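Local coordinates for protein UDP-glucose 4-epimerase (Brucella ovis, PDB 4WOK) that probably catalyses the reversible, NAD-dependent conversion of UDP-glucose to UDP-galactose by inverting the configuration at C4 of the sugar, at residues 28-33 / 238-243; 79-84 / 245-250; 120-125 / 160-165. The protein carries 2 engineered substitutions. All blocks are in the same frame, centred on the assembly; numbering follows the deposited sequence.

Contact 1 (28-33 / 238-243); sequences AKLLAG and DLARAH
Leu30 carries this contact: its methyl CD2 lies against the backbone of the facing helix, 3.5 Å from CA of Arg241 and 3.7 Å from the carbonyl O of Ala240. Nearer its root, CB of Leu30 meets CB of Ala240 at 4.1 Å. The leucine can rest on main chain because Ala240 is small; the CA atoms of Leu30 and Ala240 approach to 6.5 Å. With CG turned anti to the backbone N of Leu30 (chi1 -168°), one branch reaches the Arg241 end of the patch, where CG of Arg241 adds aliphatic cover. Helix 22-33, which follows the glycine-rich turn of the Rossmann fold, packs here on helix 236-251 by van der Waals contact, with no hydrogen bond between 28-33 and 238-243.

Further out, Arg241 bends back at chi3 and gives NH1 to OD1 of Asp238 one turn earlier (2.8 Å), a bent salt bridge (N-H...O 134°) that meets OD1 on its anti side, with the carboxylate at the guanidinium edge. Backbone amides of Val315 and Tyr316 also bind this carboxylate, while NH1 donates to O of His313 too, so the polar pair ties the helix to the 312-317 loop. Elsewhere, ND1 of His243 donates to O of Leu239 at 2.7 Å, from above the carbonyl plane. That bond steadies the imidazole, whose NE2 is hydrogen-bonded to OG of Ser125.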
loop_
_atom_site.group_PDB
_atom_site.type_symbol
_atom_site.label_atom_id
_atom_site.label_comp_id
_atom_site.label_asym_id
_atom_site.label_seq_id
_atom_site.Cartn_x
_atom_site.Cartn_y
_atom_site.Cartn_z
ATOM N N ALA A 28 1.754 -5.025 11.212
ATOM C CA ALA A 28 2.304 -5.314 12.542
ATOM C C ALA A 28 1.274 -6.023 13.434
ATOM O O ALA A 28 1.591 -7.013 14.105
ATOM C CB ALA A 28 2.780 -4.025 13.204
ATOM N N LYS A 29 0.043 -5.513 13.455
ATOM C CA LYS A 29 -1.037 -6.164 14.208
ATOM C C LYS A 29 -1.197 -7.617 13.777
ATOM O O LYS A 29 -1.315 -8.521 14.618
ATOM C CB LYS A 29 -2.358 -5.404 14.013
ATOM C CG LYS A 29 -3.581 -6.053 14.674
ATOM C CD LYS A 29 -4.806 -5.133 14.563
ATOM C CE LYS A 29 -5.947 -5.568 15.472
ATOM N NZ LYS A 29 -6.704 -6.716 14.911
ATOM N N LEU A 30 -1.198 -7.848 12.469
ATOM C CA LEU A 30 -1.402 -9.196 11.960
ATOM C C LEU A 30 -0.226 -10.096 12.305
ATOM O O LEU A 30 -0.418 -11.245 12.713
ATOM C CB LEU A 30 -1.616 -9.195 10.448
ATOM C CG LEU A 30 -2.128 -10.559 9.982
ATOM C CD1 LEU A 30 -3.627 -10.646 10.154
ATOM C CD2 LEU A 30 -1.729 -10.868 8.556
ATOM N N LEU A 31 0.985 -9.576 12.137
ATOM C CA LEU A 31 2.178 -10.350 12.462
ATOM C C LEU A 31 2.090 -10.862 13.890
ATOM O O LEU A 31 2.350 -12.035 14.152
ATOM C CB LEU A 31 3.453 -9.501 12.277
ATOM C CG LEU A 31 3.949 -9.358 10.837
ATOM C CD1 LEU A 31 4.899 -8.136 10.675
ATOM C CD2 LEU A 31 4.664 -10.624 10.381
ATOM N N ALA A 32 1.715 -9.976 14.809
ATOM C CA ALA A 32 1.635 -10.322 16.224
ATOM C C ALA A 32 0.563 -11.370 16.475
ATOM O O ALA A 32 0.705 -12.210 17.367
ATOM C CB ALA A 32 1.370 -9.082 17.070
ATOM N N GLY A 33 -0.506 -11.324 15.686
ATOM C CA GLY A 33 -1.552 -12.327 15.785
ATOM C C GLY A 33 -1.067 -13.697 15.344
ATOM O O GLY A 33 -1.589 -14.724 15.789
ATOM N N ASP A 238 -6.364 -7.354 4.052
ATOM C CA ASP A 238 -5.924 -8.262 2.997
ATOM C C ASP A 238 -4.468 -7.970 2.624
ATOM O O ASP A 238 -3.693 -8.886 2.365
ATOM C CB ASP A 238 -6.819 -8.149 1.762
ATOM C CG ASP A 238 -8.088 -8.996 1.872
ATOM O OD1 ASP A 238 -8.010 -10.105 2.450
ATOM O OD2 ASP A 238 -9.156 -8.552 1.383
ATOM N N LEU A 239 -4.099 -6.694 2.590
ATOM C CA LEU A 239 -2.701 -6.336 2.311
ATOM C C LEU A 239 -1.793 -6.866 3.407
ATOM O O LEU A 239 -0.734 -7.418 3.119
ATOM C CB LEU A 239 -2.535 -4.814 2.161
ATOM C CG LEU A 239 -3.118 -4.237 0.872
ATOM C CD1 LEU A 239 -3.122 -2.722 0.926
ATOM C CD2 LEU A 239 -2.363 -4.736 -0.350
ATOM N N ALA A 240 -2.204 -6.694 4.660
ATOM C CA ALA A 240 -1.451 -7.248 5.784
ATOM C C ALA A 240 -1.253 -8.754 5.598
ATOM O O ALA A 240 -0.137 -9.261 5.677
ATOM C CB ALA A 240 -2.161 -6.964 7.100
ATOM N N ARG A 241 -2.348 -9.453 5.314
ATOM C CA ARG A 241 -2.286 -10.900 5.095
ATOM C C ARG A 241 -1.247 -11.283 4.031
ATOM O O ARG A 241 -0.429 -12.181 4.248
ATOM C CB ARG A 241 -3.669 -11.437 4.701
ATOM C CG ARG A 241 -4.738 -11.280 5.791
ATOM C CD ARG A 241 -6.105 -11.866 5.352
ATOM N NE ARG A 241 -5.947 -13.193 4.759
ATOM C CZ ARG A 241 -6.198 -13.478 3.485
ATOM N NH1 ARG A 241 -6.659 -12.540 2.670
ATOM N NH2 ARG A 241 -6.005 -14.710 3.030
ATOM N N ALA A 242 -1.269 -10.596 2.893
ATOM C CA ALA A 242 -0.361 -10.929 1.797
ATOM C C ALA A 242 1.108 -10.672 2.149
ATOM O O ALA A 242 1.994 -11.431 1.750
ATOM C CB ALA A 242 -0.729 -10.153 0.567
ATOM N N HIS A 243 1.372 -9.592 2.874
ATOM C CA HIS A 243 2.751 -9.274 3.231
ATOM C C HIS A 243 3.288 -10.320 4.191
ATOM O O HIS A 243 4.471 -10.675 4.135
ATOM C CB HIS A 243 2.853 -7.878 3.842
ATOM C CG HIS A 243 2.758 -6.769 2.840
ATOM N ND1 HIS A 243 1.599 -6.487 2.148
ATOM C CD2 HIS A 243 3.679 -5.869 2.415
ATOM C CE1 HIS A 243 1.810 -5.457 1.342
ATOM N NE2 HIS A 243 3.064 -5.061 1.486
#

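Contact 2 (79-84 / 245-250); sequences AVIHFA and LAVEHL. With NAD (nicotinamide-adenine-dinucleotide), chain B.
Within 245-250, Val247 alone touches the strand 79-82, meeting Ala79 and Ile81. Before it come Leu245, whose side chain rests on Phe312, and Ala246, small enough to lie close over Ile123 of the next strand.

Val247 then points its two methyls at the strand. CG1, set anti to the backbone N (chi1 168°), comes within 4.0 Å of CB of Ala79. CG2 is shared: it lies 4.0 Å from the same Ala79 CB and 3.9 Å from CD1 of Ile81, whose extended side chain crosses that of the valine at about a right angle. Ala79 and Ile81 are two apart on the strand and so present side chains to the same helix-bearing face, where the short alanine lets CA of Val247 come within 6.5 Å of CA of Ala79. This is the helix-on-sheet packing of the Rossmann fold, and strand 79-82 is a central member of its parallel sheet. Past its end the chain reaches NAD: O of Phe83 lies 3.2 Å from C3D of the cofactor, C4D sits at the edge of the Phe83 ring, and CB of Ala84 is 3.6 Å from C4A of the adenine.

Farther along, Glu248 and His249 turn to polar partners, the hydroxyl of Tyr36 and O of Gly255, whereas Leu250 returns to the sheet over Asn121 and Ile123.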
loop_
_atom_site.group_PDB
_atom_site.type_symbol
_atom_site.label_atom_id
_atom_site.label_comp_id
_atom_site.label_asym_id
_atom_site.label_seq_id
_atom_site.Cartn_x
_atom_site.Cartn_y
_atom_site.Cartn_z
ATOM N N ALA A 79 12.828 -11.367 8.794
ATOM C CA ALA A 79 12.409 -10.726 7.559
ATOM C C ALA A 79 12.263 -9.231 7.794
ATOM O O ALA A 79 12.069 -8.789 8.934
ATOM C CB ALA A 79 11.084 -11.302 7.057
ATOM N N VAL A 80 12.329 -8.470 6.704
ATOM C CA VAL A 80 12.118 -7.027 6.725
ATOM C C VAL A 80 10.975 -6.702 5.758
ATOM O O VAL A 80 11.000 -7.128 4.608
ATOM C CB VAL A 80 13.397 -6.258 6.323
ATOM C CG1 VAL A 80 13.151 -4.734 6.276
ATOM C CG2 VAL A 80 14.532 -6.591 7.281
ATOM N N ILE A 81 9.961 -5.987 6.241
ATOM C CA ILE A 81 8.882 -5.529 5.376
ATOM C C ILE A 81 9.023 -4.013 5.215
ATOM O O ILE A 81 9.045 -3.274 6.199
ATOM C CB ILE A 81 7.512 -5.880 5.938
ATOM C CG1 ILE A 81 7.488 -7.351 6.393
ATOM C CG2 ILE A 81 6.444 -5.654 4.879
ATOM C CD1 ILE A 81 6.149 -7.771 6.955
ATOM N N HIS A 82 9.117 -3.574 3.968
ATOM C CA HIS A 82 9.491 -2.201 3.654
ATOM C C HIS A 82 8.265 -1.426 3.174
ATOM O O HIS A 82 7.858 -1.552 2.021
ATOM C CB HIS A 82 10.595 -2.201 2.597
ATOM C CG HIS A 82 11.037 -0.830 2.176
ATOM N ND1 HIS A 82 10.749 0.300 2.909
ATOM C CD2 HIS A 82 11.770 -0.421 1.114
ATOM C CE1 HIS A 82 11.276 1.358 2.302
ATOM N NE2 HIS A 82 11.889 0.948 1.209
ATOM N N PHE A 83 7.672 -0.649 4.077
ATOM C CA PHE A 83 6.557 0.253 3.755
ATOM C C PHE A 83 6.969 1.729 3.739
ATOM O O PHE A 83 6.131 2.604 3.535
ATOM C CB PHE A 83 5.428 0.144 4.783
ATOM C CG PHE A 83 4.745 -1.197 4.837
ATOM C CD1 PHE A 83 3.832 -1.564 3.862
ATOM C CD2 PHE A 83 4.973 -2.062 5.903
ATOM C CE1 PHE A 83 3.169 -2.807 3.935
ATOM C CE2 PHE A 83 4.318 -3.288 5.978
ATOM C CZ PHE A 83 3.419 -3.655 4.992
ATOM N N ALA A 84 8.232 2.003 4.033
ATOM C CA ALA A 84 8.653 3.361 4.345
ATOM C C ALA A 84 8.884 4.154 3.066
ATOM O O ALA A 84 9.963 4.155 2.499
ATOM C CB ALA A 84 9.913 3.336 5.194
ATOM N N LEU A 245 2.106 -13.497 4.284
ATOM C CA LEU A 245 2.273 -14.694 3.456
ATOM C C LEU A 245 3.609 -14.627 2.702
ATOM O O LEU A 245 4.289 -15.630 2.532
ATOM C CB LEU A 245 1.121 -14.856 2.472
ATOM C CG LEU A 245 -0.207 -15.377 3.015
ATOM C CD1 LEU A 245 -1.276 -15.218 1.950
ATOM C CD2 LEU A 245 -0.104 -16.849 3.449
ATOM N N ALA A 246 3.984 -13.428 2.267
ATOM C CA ALA A 246 5.249 -13.242 1.555
ATOM C C ALA A 246 6.435 -13.571 2.470
ATOM O O ALA A 246 7.429 -14.164 2.037
ATOM C CB ALA A 246 5.346 -11.805 1.014
ATOM N N VAL A 247 6.322 -13.205 3.745
ATOM C CA VAL A 247 7.328 -13.586 4.733
ATOM C C VAL A 247 7.424 -15.110 4.818
ATOM O O VAL A 247 8.514 -15.681 4.816
ATOM C CB VAL A 247 7.008 -13.011 6.136
ATOM C CG1 VAL A 247 7.898 -13.647 7.194
ATOM C CG2 VAL A 247 7.145 -11.464 6.158
ATOM N N GLU A 248 6.275 -15.770 4.890
ATOM C CA GLU A 248 6.259 -17.232 4.998
ATOM C C GLU A 248 6.899 -17.877 3.778
ATOM O O GLU A 248 7.629 -18.868 3.892
ATOM C CB GLU A 248 4.826 -17.756 5.170
ATOM C CG GLU A 248 4.133 -17.275 6.427
ATOM C CD GLU A 248 4.810 -17.784 7.684
ATOM O OE1 GLU A 248 4.742 -17.086 8.721
ATOM O OE2 GLU A 248 5.402 -18.887 7.634
ATOM N N HIS A 249 6.601 -17.311 2.614
ATOM C CA HIS A 249 7.123 -17.807 1.350
ATOM C C HIS A 249 8.648 -17.832 1.341
ATOM O O HIS A 249 9.253 -18.818 0.941
ATOM C CB HIS A 249 6.605 -16.945 0.197
ATOM C CG HIS A 249 7.186 -17.293 -1.138
ATOM N ND1 HIS A 249 6.691 -18.310 -1.930
ATOM C CD2 HIS A 249 8.215 -16.748 -1.831
ATOM C CE1 HIS A 249 7.391 -18.378 -3.047
ATOM N NE2 HIS A 249 8.321 -17.436 -3.013
ATOM N N LEU A 250 9.268 -16.737 1.771
ATOM C CA LEU A 250 10.728 -16.669 1.790
ATOM C C LEU A 250 11.291 -17.527 2.910
ATOM O O LEU A 250 12.374 -18.096 2.777
ATOM C CB LEU A 250 11.211 -15.224 1.932
ATOM C CG LEU A 250 10.914 -14.306 0.737
ATOM C CD1 LEU A 250 11.405 -12.882 0.998
ATOM C CD2 LEU A 250 11.543 -14.858 -0.537
HETATM P PA NAD B . 1.747 5.861 5.278
HETATM O O1A NAD B . 2.434 7.177 4.966
HETATM O O2A NAD B . 0.615 5.713 6.251
HETATM O O5B NAD B . 3.001 4.884 5.968
HETATM C C5B NAD B . 4.276 5.319 5.547
HETATM C C4B NAD B . 5.186 5.093 6.783
HETATM O O4B NAD B . 6.566 5.215 6.414
HETATM C C3B NAD B . 4.822 6.250 7.720
HETATM O O3B NAD B . 4.641 5.709 9.005
HETATM C C2B NAD B . 6.076 7.155 7.638
HETATM O O2B NAD B . 6.290 7.805 8.828
HETATM C C1B NAD B . 7.198 6.086 7.372
HETATM N N9A NAD B . 8.343 6.652 6.633
HETATM C C8A NAD B . 8.344 7.415 5.445
HETATM N N7A NAD B . 9.579 7.732 5.039
HETATM C C5A NAD B . 10.413 7.156 6.007
HETATM C C6A NAD B . 11.817 7.143 6.149
HETATM N N6A NAD B . 12.616 7.790 5.236
HETATM N N1A NAD B . 12.379 6.490 7.194
HETATM C C2A NAD B . 11.540 5.869 8.085
HETATM N N3A NAD B . 10.177 5.808 8.080
HETATM C C4A NAD B . 9.658 6.470 7.001
HETATM O O3 NAD B . 1.544 5.329 3.774
HETATM P PN NAD B . 0.820 3.895 3.596
HETATM O O1N NAD B . 0.715 2.970 4.775
HETATM O O2N NAD B . -0.261 4.173 2.611
HETATM O O5D NAD B . 1.745 3.008 2.437
HETATM C C5D NAD B . 2.986 2.730 2.864
HETATM C C4D NAD B . 3.601 1.847 1.777
HETATM O O4D NAD B . 2.511 1.302 0.926
HETATM C C3D NAD B . 4.462 2.717 0.839
HETATM O O3D NAD B . 5.486 1.887 0.393
HETATM C C2D NAD B . 3.470 3.016 -0.290
HETATM O O2D NAD B . 4.046 3.255 -1.512
HETATM C C1D NAD B . 2.847 1.603 -0.389
HETATM N N1N NAD B . 1.550 1.702 -1.230
HETATM C C2N NAD B . 0.443 2.300 -0.633
HETATM C C3N NAD B . -0.754 2.398 -1.389
HETATM C C7N NAD B . -1.958 3.046 -0.757
HETATM O O7N NAD B . -3.024 3.116 -1.376
HETATM N N7N NAD B . -1.840 3.553 0.522
HETATM C C4N NAD B . -0.782 1.909 -2.697
HETATM C C5N NAD B . 0.348 1.319 -3.264
HETATM C C6N NAD B . 1.529 1.220 -2.515
#

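Contact 3 (120-125 / 160-165); sequences QNVIFS and HMLADY. With NAD (nicotinamide-adenine-dinucleotide), chain B.
Leu162 sets its methyl CD1 beside the base of the Phe124 side chain, 3.6 Å from CB and 3.8 Å from CG of that phenylalanine, at a slant to the ring. The other branch, CD2, lies 4.1 Å from CG1 of Val122. A single forked leucine thus spans two residues of the strand, made possible because Val122 and Phe124, two apart, project from the same face. With chi1 at -76° the CG of Leu162 is anti to its carbonyl carbon, which directs CG toward the sheet, and the near-anti chi2 (165°) then spreads the two methyls over Phe124 and Val122. The helix stands well off: the CA atoms of Val122 and Leu162 are 8.7 Å apart, a distance that a long aliphatic side chain can bridge.

At the strand's end Ser125 lines the NAD pocket; its O lies 3.6 Å from O3D of NAD and is hydrogen-bonded to NZ of Lys155 on helix 150-169. Lys155 and Tyr151, whose hydroxyl bonds NAD, fit the YxxxK pattern of short-chain dehydrogenase relatives. This helix links strands 121-125 and 172-177 in a beta-alpha-beta crossover, with helix 96-116 beside it; Ile123 points to the opposite face, against helix 236-251.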
loop_
_atom_site.group_PDB
_atom_site.type_symbol
_atom_site.label_atom_id
_atom_site.label_comp_id
_atom_site.label_asym_id
_atom_site.label_seq_id
_atom_site.Cartn_x
_atom_site.Cartn_y
_atom_site.Cartn_z
ATOM N N GLN A 120 18.214 -11.219 5.597
ATOM C CA GLN A 120 18.025 -11.768 4.264
ATOM C C GLN A 120 16.718 -11.491 3.538
ATOM O O GLN A 120 16.722 -11.251 2.332
ATOM C CB GLN A 120 18.200 -13.290 4.322
ATOM C CG GLN A 120 19.429 -13.759 3.581
ATOM C CD GLN A 120 19.287 -13.614 2.081
ATOM O OE1 GLN A 120 18.253 -13.168 1.581
ATOM N NE2 GLN A 120 20.325 -14.006 1.352
ATOM N N ASN A 121 15.598 -11.564 4.238
ATOM C CA ASN A 121 14.320 -11.613 3.542
ATOM C C ASN A 121 13.573 -10.272 3.462
ATOM O O ASN A 121 13.050 -9.805 4.466
ATOM C CB ASN A 121 13.442 -12.651 4.223
ATOM C CG ASN A 121 14.042 -14.052 4.135
ATOM O OD1 ASN A 121 14.534 -14.452 3.085
ATOM N ND2 ASN A 121 14.016 -14.789 5.239
ATOM N N VAL A 122 13.485 -9.687 2.267
ATOM C CA VAL A 122 12.856 -8.364 2.125
ATOM C C VAL A 122 11.522 -8.428 1.401
ATOM O O VAL A 122 11.431 -8.912 0.273
ATOM C CB VAL A 122 13.783 -7.377 1.390
ATOM C CG1 VAL A 122 13.076 -6.031 1.151
ATOM C CG2 VAL A 122 15.066 -7.182 2.199
ATOM N N ILE A 123 10.482 -7.945 2.070
ATOM C CA ILE A 123 9.165 -7.867 1.466
ATOM C C ILE A 123 8.914 -6.398 1.143
ATOM O O ILE A 123 8.807 -5.582 2.046
ATOM C CB ILE A 123 8.066 -8.404 2.395
ATOM C CG1 ILE A 123 8.435 -9.795 2.948
ATOM C CG2 ILE A 123 6.707 -8.380 1.687
ATOM C CD1 ILE A 123 8.689 -10.808 1.892
ATOM N N PHE A 124 8.834 -6.076 -0.140
ATOM C CA PHE A 124 8.790 -4.689 -0.614
ATOM C C PHE A 124 7.387 -4.290 -1.045
ATOM O O PHE A 124 6.793 -4.926 -1.913
ATOM C CB PHE A 124 9.748 -4.488 -1.787
ATOM C CG PHE A 124 9.718 -3.086 -2.346
ATOM C CD1 PHE A 124 10.123 -2.008 -1.571
ATOM C CD2 PHE A 124 9.252 -2.843 -3.627
ATOM C CE1 PHE A 124 10.076 -0.691 -2.083
ATOM C CE2 PHE A 124 9.197 -1.534 -4.149
ATOM C CZ PHE A 124 9.616 -0.463 -3.373
ATOM N N SER A 125 6.848 -3.235 -0.439
ATOM C CA SER A 125 5.524 -2.764 -0.818
ATOM C C SER A 125 5.676 -1.859 -2.027
ATOM O O SER A 125 6.155 -0.737 -1.922
ATOM C CB SER A 125 4.837 -2.028 0.345
ATOM O OG SER A 125 3.512 -2.529 0.552
ATOM N N HIS A 160 13.866 -2.901 -9.515
ATOM C CA HIS A 160 15.074 -3.314 -10.231
ATOM C C HIS A 160 16.290 -3.338 -9.314
ATOM O O HIS A 160 17.184 -4.158 -9.499
ATOM C CB HIS A 160 15.334 -2.398 -11.422
ATOM C CG HIS A 160 14.365 -2.599 -12.542
ATOM N ND1 HIS A 160 13.895 -1.565 -13.319
ATOM C CD2 HIS A 160 13.769 -3.721 -13.006
ATOM C CE1 HIS A 160 13.054 -2.042 -14.220
ATOM N NE2 HIS A 160 12.957 -3.346 -14.047
ATOM N N MET A 161 16.324 -2.440 -8.335
ATOM C CA MET A 161 17.407 -2.445 -7.356
ATOM C C MET A 161 17.377 -3.742 -6.557
ATOM O O MET A 161 18.418 -4.368 -6.318
ATOM C CB MET A 161 17.293 -1.245 -6.417
ATOM C CG MET A 161 18.559 -0.975 -5.595
ATOM S SD MET A 161 18.244 0.223 -4.277
ATOM C CE MET A 161 17.974 1.731 -5.233
ATOM N N LEU A 162 16.179 -4.142 -6.138
ATOM C CA LEU A 162 16.004 -5.459 -5.503
ATOM C C LEU A 162 16.591 -6.591 -6.346
ATOM O O LEU A 162 17.323 -7.443 -5.831
ATOM C CB LEU A 162 14.517 -5.738 -5.242
ATOM C CG LEU A 162 13.901 -4.996 -4.062
ATOM C CD1 LEU A 162 12.391 -5.065 -4.152
ATOM C CD2 LEU A 162 14.368 -5.597 -2.748
ATOM N N ALA A 163 16.279 -6.605 -7.638
ATOM C CA ALA A 163 16.785 -7.650 -8.528
ATOM C C ALA A 163 18.309 -7.622 -8.591
ATOM O O ALA A 163 18.950 -8.665 -8.533
ATOM C CB ALA A 163 16.191 -7.508 -9.920
ATOM N N ASP A 164 18.886 -6.428 -8.685
ATOM C CA ASP A 164 20.345 -6.281 -8.760
ATOM C C ASP A 164 21.048 -6.694 -7.482
ATOM O O ASP A 164 22.137 -7.272 -7.534
ATOM C CB ASP A 164 20.736 -4.839 -9.082
ATOM C CG ASP A 164 20.366 -4.435 -10.493
ATOM O OD1 ASP A 164 20.172 -5.332 -11.337
ATOM O OD2 ASP A 164 20.267 -3.215 -10.755
ATOM N N TYR A 165 20.439 -6.378 -6.340
ATOM C CA TYR A 165 20.986 -6.783 -5.046
ATOM C C TYR A 165 20.856 -8.294 -4.838
ATOM O O TYR A 165 21.689 -8.928 -4.172
ATOM C CB TYR A 165 20.295 -6.007 -3.924
ATOM C CG TYR A 165 20.994 -4.713 -3.582
ATOM C CD1 TYR A 165 21.256 -3.755 -4.567
ATOM C CD2 TYR A 165 21.383 -4.430 -2.274
ATOM C CE1 TYR A 165 21.904 -2.564 -4.257
ATOM C CE2 TYR A 165 22.025 -3.228 -1.955
ATOM C CZ TYR A 165 22.278 -2.301 -2.953
ATOM O OH TYR A 165 22.915 -1.114 -2.662
HETATM P PA NAD B . 1.747 5.861 5.278
HETATM O O1A NAD B . 2.434 7.177 4.966
HETATM O O2A NAD B . 0.615 5.713 6.251
HETATM O O5B NAD B . 3.001 4.884 5.968
HETATM C C5B NAD B . 4.276 5.319 5.547
HETATM C C4B NAD B . 5.186 5.093 6.783
HETATM O O4B NAD B . 6.566 5.215 6.414
HETATM C C3B NAD B . 4.822 6.250 7.720
HETATM O O3B NAD B . 4.641 5.709 9.005
HETATM C C2B NAD B . 6.076 7.155 7.638
HETATM O O2B NAD B . 6.290 7.805 8.828
HETATM C C1B NAD B . 7.198 6.086 7.372
HETATM N N9A NAD B . 8.343 6.652 6.633
HETATM C C8A NAD B . 8.344 7.415 5.445
HETATM N N7A NAD B . 9.579 7.732 5.039
HETATM C C5A NAD B . 10.413 7.156 6.007
HETATM C C6A NAD B . 11.817 7.143 6.149
HETATM N N6A NAD B . 12.616 7.790 5.236
HETATM N N1A NAD B . 12.379 6.490 7.194
HETATM C C2A NAD B . 11.540 5.869 8.085
HETATM N N3A NAD B . 10.177 5.808 8.080
HETATM C C4A NAD B . 9.658 6.470 7.001
HETATM O O3 NAD B . 1.544 5.329 3.774
HETATM P PN NAD B . 0.820 3.895 3.596
HETATM O O1N NAD B . 0.715 2.970 4.775
HETATM O O2N NAD B . -0.261 4.173 2.611
HETATM O O5D NAD B . 1.745 3.008 2.437
HETATM C C5D NAD B . 2.986 2.730 2.864
HETATM C C4D NAD B . 3.601 1.847 1.777
HETATM O O4D NAD B . 2.511 1.302 0.926
HETATM C C3D NAD B . 4.462 2.717 0.839
HETATM O O3D NAD B . 5.486 1.887 0.393
HETATM C C2D NAD B . 3.470 3.016 -0.290
HETATM O O2D NAD B . 4.046 3.255 -1.512
HETATM C C1D NAD B . 2.847 1.603 -0.389
HETATM N N1N NAD B . 1.550 1.702 -1.230
HETATM C C2N NAD B . 0.443 2.300 -0.633
HETATM C C3N NAD B . -0.754 2.398 -1.389
HETATM C C7N NAD B . -1.958 3.046 -0.757
HETATM O O7N NAD B . -3.024 3.116 -1.376
HETATM N N7N NAD B . -1.840 3.553 0.522
HETATM C C4N NAD B . -0.782 1.909 -2.697
HETATM C C5N NAD B . 0.348 1.319 -3.264
HETATM C C6N NAD B . 1.529 1.220 -2.515
#

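All three contacts belong to the NAD-binding Rossmann domain. Contacts 1 and 2 share helix 236-251, their centres about 10 Å apart: residues 238-243 of it pack on helix 22-33 and residues 245-250 on strand 79-82, with His243 also reaching Ile81 and Phe83. Contact 3 is centred about 10 Å from contact 2 and about 19 Å from contact 1; its strand 121-125 neighbours strand 79-82. Along the chain, the segments of contacts 1 and 2 alternate, while contact 3 is nested inside both loops. Contacts 1 and 2 thus join parts over 160 residues apart on one sheet face, contact 3 a strand to the following helix on the other; strands 79-82 and 121-125 lead to NAD.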